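SusD homolog (Bacteroides thetaiotaomicron, PDB 3SGH) probably binds glycans at the cell surface as an outer-membrane SusD-like lipoprotein, helping a partner transporter take them up. Local coordinates at residues Leu151-Ala154 against Ile155-Lys159; Val100-Ala103 against Met104-Thr108. One frame throughout, in Å; residues are numbered along the deposited sequence.

Contact 1: Leu151-Ala154 against Ile155-Lys159; sequences LDNA and ITILK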
# COMPACT_ATOMS: atom_id res chain seq x y z
N LEU A 151 8.02 12.99 11.44
CA LEU A 151 8.75 11.74 11.28
C LEU A 151 10.22 12.01 11.62
O LEU A 151 10.86 11.19 12.28
CB LEU A 151 8.57 11.22 9.84
CG LEU A 151 9.28 9.89 9.54
CD1 LEU A 151 8.89 8.80 10.49
CD2 LEU A 151 8.99 9.48 8.06
N ASP A 152 10.77 13.16 11.23
CA ASP A 152 12.17 13.46 11.58
C ASP A 152 12.39 13.55 13.09
O ASP A 152 13.44 13.16 13.63
CB ASP A 152 12.63 14.76 10.90
CG ASP A 152 12.97 14.57 9.42
OD1 ASP A 152 13.26 13.41 9.01
OD2 ASP A 152 12.97 15.59 8.65
N ASN A 153 11.40 14.11 13.78
CA ASN A 153 11.44 14.21 15.22
C ASN A 153 11.45 12.82 15.85
O ASN A 153 12.23 12.57 16.73
CB ASN A 153 10.22 14.96 15.74
CG ASN A 153 10.34 15.30 17.23
OD1 ASN A 153 11.16 16.16 17.59
ND2 ASN A 153 9.55 14.60 18.10
N ALA A 154 10.60 11.92 15.35
CA ALA A 154 10.57 10.53 15.82
C ALA A 154 11.90 9.83 15.58
O ALA A 154 12.42 9.14 16.49
CB ALA A 154 9.44 9.80 15.16
N ILE A 155 12.47 10.04 14.39
CA ILE A 155 13.76 9.48 14.03
C ILE A 155 14.86 9.94 14.99
O ILE A 155 15.68 9.12 15.41
CB ILE A 155 14.14 9.78 12.53
CG1 ILE A 155 13.24 8.94 11.61
CG2 ILE A 155 15.61 9.53 12.28
CD1 ILE A 155 13.25 9.35 10.11
N THR A 156 14.84 11.21 15.39
CA THR A 156 15.91 11.69 16.27
C THR A 156 15.84 10.99 17.61
O THR A 156 16.86 10.59 18.18
CB THR A 156 15.80 13.18 16.49
OG1 THR A 156 15.93 13.84 15.23
CG2 THR A 156 16.91 13.68 17.44
N ILE A 157 14.62 10.81 18.10
CA ILE A 157 14.39 10.12 19.38
C ILE A 157 14.77 8.67 19.33
O ILE A 157 15.45 8.18 20.21
CB ILE A 157 12.92 10.21 19.83
CG1 ILE A 157 12.60 11.66 20.16
CG2 ILE A 157 12.69 9.36 21.10
CD1 ILE A 157 11.14 11.93 20.31
N LEU A 158 14.31 7.97 18.29
CA LEU A 158 14.58 6.54 18.14
C LEU A 158 16.10 6.27 17.97
O LEU A 158 16.61 5.27 18.49
CB LEU A 158 13.82 5.94 16.97
CG LEU A 158 12.29 5.89 17.12
CD1 LEU A 158 11.60 5.56 15.78
CD2 LEU A 158 11.91 4.88 18.27
N LYS A 159 16.80 7.16 17.26
CA LYS A 159 18.24 6.97 16.99
C LYS A 159 19.04 7.01 18.27
O LYS A 159 19.94 6.19 18.46
CB LYS A 159 18.77 8.03 16.01
CG LYS A 159 20.20 7.80 15.56
CD LYS A 159 20.71 8.85 14.53
CE LYS A 159 22.27 8.83 14.40
NZ LYS A 159 22.74 10.23 13.98

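Contact 2: Val100-Ala103 against Met104-Thr108; sequences VIYA and MAQLT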
# COMPACT_ATOMS: atom_id res chain seq x y z
N VAL A 100 10.54 7.72 23.86
CA VAL A 100 10.29 6.69 22.83
C VAL A 100 8.79 6.45 22.60
O VAL A 100 8.38 6.19 21.47
CB VAL A 100 11.02 5.41 23.21
CG1 VAL A 100 10.55 4.21 22.36
CG2 VAL A 100 12.54 5.61 23.07
N ILE A 101 7.96 6.59 23.61
CA ILE A 101 6.53 6.30 23.45
C ILE A 101 5.92 7.44 22.62
O ILE A 101 5.11 7.17 21.74
CB ILE A 101 5.78 6.09 24.79
CG1 ILE A 101 6.46 4.93 25.56
CG2 ILE A 101 4.29 5.87 24.58
CD1 ILE A 101 6.62 3.62 24.77
N TYR A 102 6.37 8.68 22.83
CA TYR A 102 5.91 9.78 22.01
C TYR A 102 6.40 9.63 20.57
O TYR A 102 5.64 9.86 19.63
CB TYR A 102 6.37 11.12 22.57
CG TYR A 102 5.95 12.27 21.74
CD1 TYR A 102 4.60 12.57 21.57
CD2 TYR A 102 6.89 13.11 21.13
CE1 TYR A 102 4.20 13.65 20.80
CE2 TYR A 102 6.48 14.21 20.37
CZ TYR A 102 5.13 14.47 20.23
OH TYR A 102 4.70 15.56 19.48
N ALA A 103 7.68 9.27 20.40
CA ALA A 103 8.24 9.01 19.08
C ALA A 103 7.38 7.96 18.36
O ALA A 103 7.04 8.12 17.18
CB ALA A 103 9.66 8.53 19.21
N MSE A 104 7.04 6.87 19.05
CA MSE A 104 6.22 5.82 18.42
C MSE A 104 4.82 6.30 18.07
O MSE A 104 4.25 5.86 17.08
CB MSE A 104 6.17 4.55 19.28
CG MSE A 104 7.52 3.87 19.37
SE MSE A 104 8.15 3.21 17.72
CE MSE A 104 6.45 2.50 17.03
N ALA A 105 4.26 7.21 18.89
CA ALA A 105 2.93 7.76 18.60
C ALA A 105 3.00 8.66 17.36
O ALA A 105 2.14 8.59 16.50
CB ALA A 105 2.39 8.53 19.82
N GLN A 106 4.08 9.41 17.22
CA GLN A 106 4.30 10.24 16.04
C GLN A 106 4.47 9.40 14.78
O GLN A 106 3.86 9.69 13.74
CB GLN A 106 5.57 11.06 16.24
CG GLN A 106 5.39 12.24 17.12
CD GLN A 106 6.57 13.19 17.03
OE1 GLN A 106 7.71 12.79 17.24
NE2 GLN A 106 6.29 14.43 16.68
N LEU A 107 5.32 8.40 14.87
CA LEU A 107 5.56 7.48 13.73
C LEU A 107 4.26 6.78 13.28
O LEU A 107 3.97 6.66 12.10
CB LEU A 107 6.61 6.47 14.09
CG LEU A 107 6.91 5.38 13.05
CD1 LEU A 107 7.43 5.98 11.73
CD2 LEU A 107 7.94 4.38 13.68
N THR A 108 3.48 6.33 14.23
CA THR A 108 2.26 5.61 13.96
C THR A 108 1.18 6.51 13.35
O THR A 108 0.50 6.09 12.39
CB THR A 108 1.78 4.84 15.21
OG1 THR A 108 2.84 4.01 15.73
CG2 THR A 108 0.59 3.93 14.86

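Contact 1: Leu151-Ala154 against Ile155-Lys159
L151 and I155 sit one turn apart on helix 140-162, and I155 N gives L151 O a hydrogen bond of 2.9 Å in the regular i to i+4 pattern. The same pattern joins I157 N to N153 O and L158 N to A154 O. D152 O is gripped twice. T156 N reaches it at 3.0 Å with an N-H...O angle of 147°, and T156 OG1 also donates to it, at 3.0 Å. The two donors come from opposite faces of the carbonyl plane. T156 OG1 can do this because it lies beside its own backbone N and anti to the carbonyl carbon (chi1 -61°), which turns the hydroxyl back along the helix. The polar side chain of T156 thus folds onto its own helix at an exposed position.

L151 and I155 make the apolar pair of the contact: I155 CD1 meets L151 CG at 4.0 Å, the two side chains crossing at a slant. I157 CD1 also lies 3.8 Å from the amide nitrogen N153 ND2. That nitrogen has its hydrogen bond with Q106, and D152 OD1 forms a salt bridge with K192.

Helix 140-162 packs against two others of the alpha-alpha superhelix. L151, N153, A154 and I157 touch helix 100-120. I155 rests on L185, A188 and N189 of helix 181-198, and L151 also reaches K192 there.

Contact 2: Val100-Ala103 against Met104-Thr108
V100 opens helix 100-120 and meets M104, a selenomethionine, one turn on. V100 O accepts from M104 N at 2.8 Å, and V100 CG1 lies 4.3 Å from M104 CG. I101 adds the next backbone bond, from A105 N, while its side chain turns to V91 of helix 87-95. Y102 carries the main side-chain contact. Its ring is crossed by Q106 on one face: Q106 CG stands 4.0 Å from the ring centroid in a CH-pi contact, 18° off the normal. The Q106 amide continues over the CE2 side, stacked with its plane 22° from that of the ring, and Q106 CD is 3.5 Å from Y102 CE2. Y102 CG is anti to the backbone N (chi1 179°), which brings one ring face under the Q106 side chain. Q106 N also donates to Y102 O. This is i to i+4 packing within a helix of the alpha-alpha superhelix. Y102 OH bonds to E92, and N153 holds the Q106 amide oxygen. A leucine in place of Y102 would probably leave E92 without this hydroxyl and the Q106 amide without its flat support. A103 O receives L107 N at 2.9 Å, and the A103 methyl packs on I157 of helix 140-162. Further on, T108 OG1 donates to M104 O at 2.7 Å.

Overall arrangement
Contacts 1 and 2 lie on consecutive helices, 140-162 and 100-120, with centres about 9 Å apart. They touch directly: N153 ND2 and Q106 OE1 are 2.7 Å apart in a probable hydrogen bond, and L151 CD1 packs on L107 CD1 at 3.4 Å. Contact 2 is the more buried, with helices 87-95, 140-162 and 181-198 all touching its side chains. Contact 1 is only partly buried and has an exposed threonine. Both have a threonine hydroxyl bonded to a carbonyl one turn back, but that of contact 2 is buried. The stack of an amide on an aromatic ring belongs to contact 2, while D152 of contact 1 pairs with K192, outside both contacts. Both contacts also touch helix 181-198.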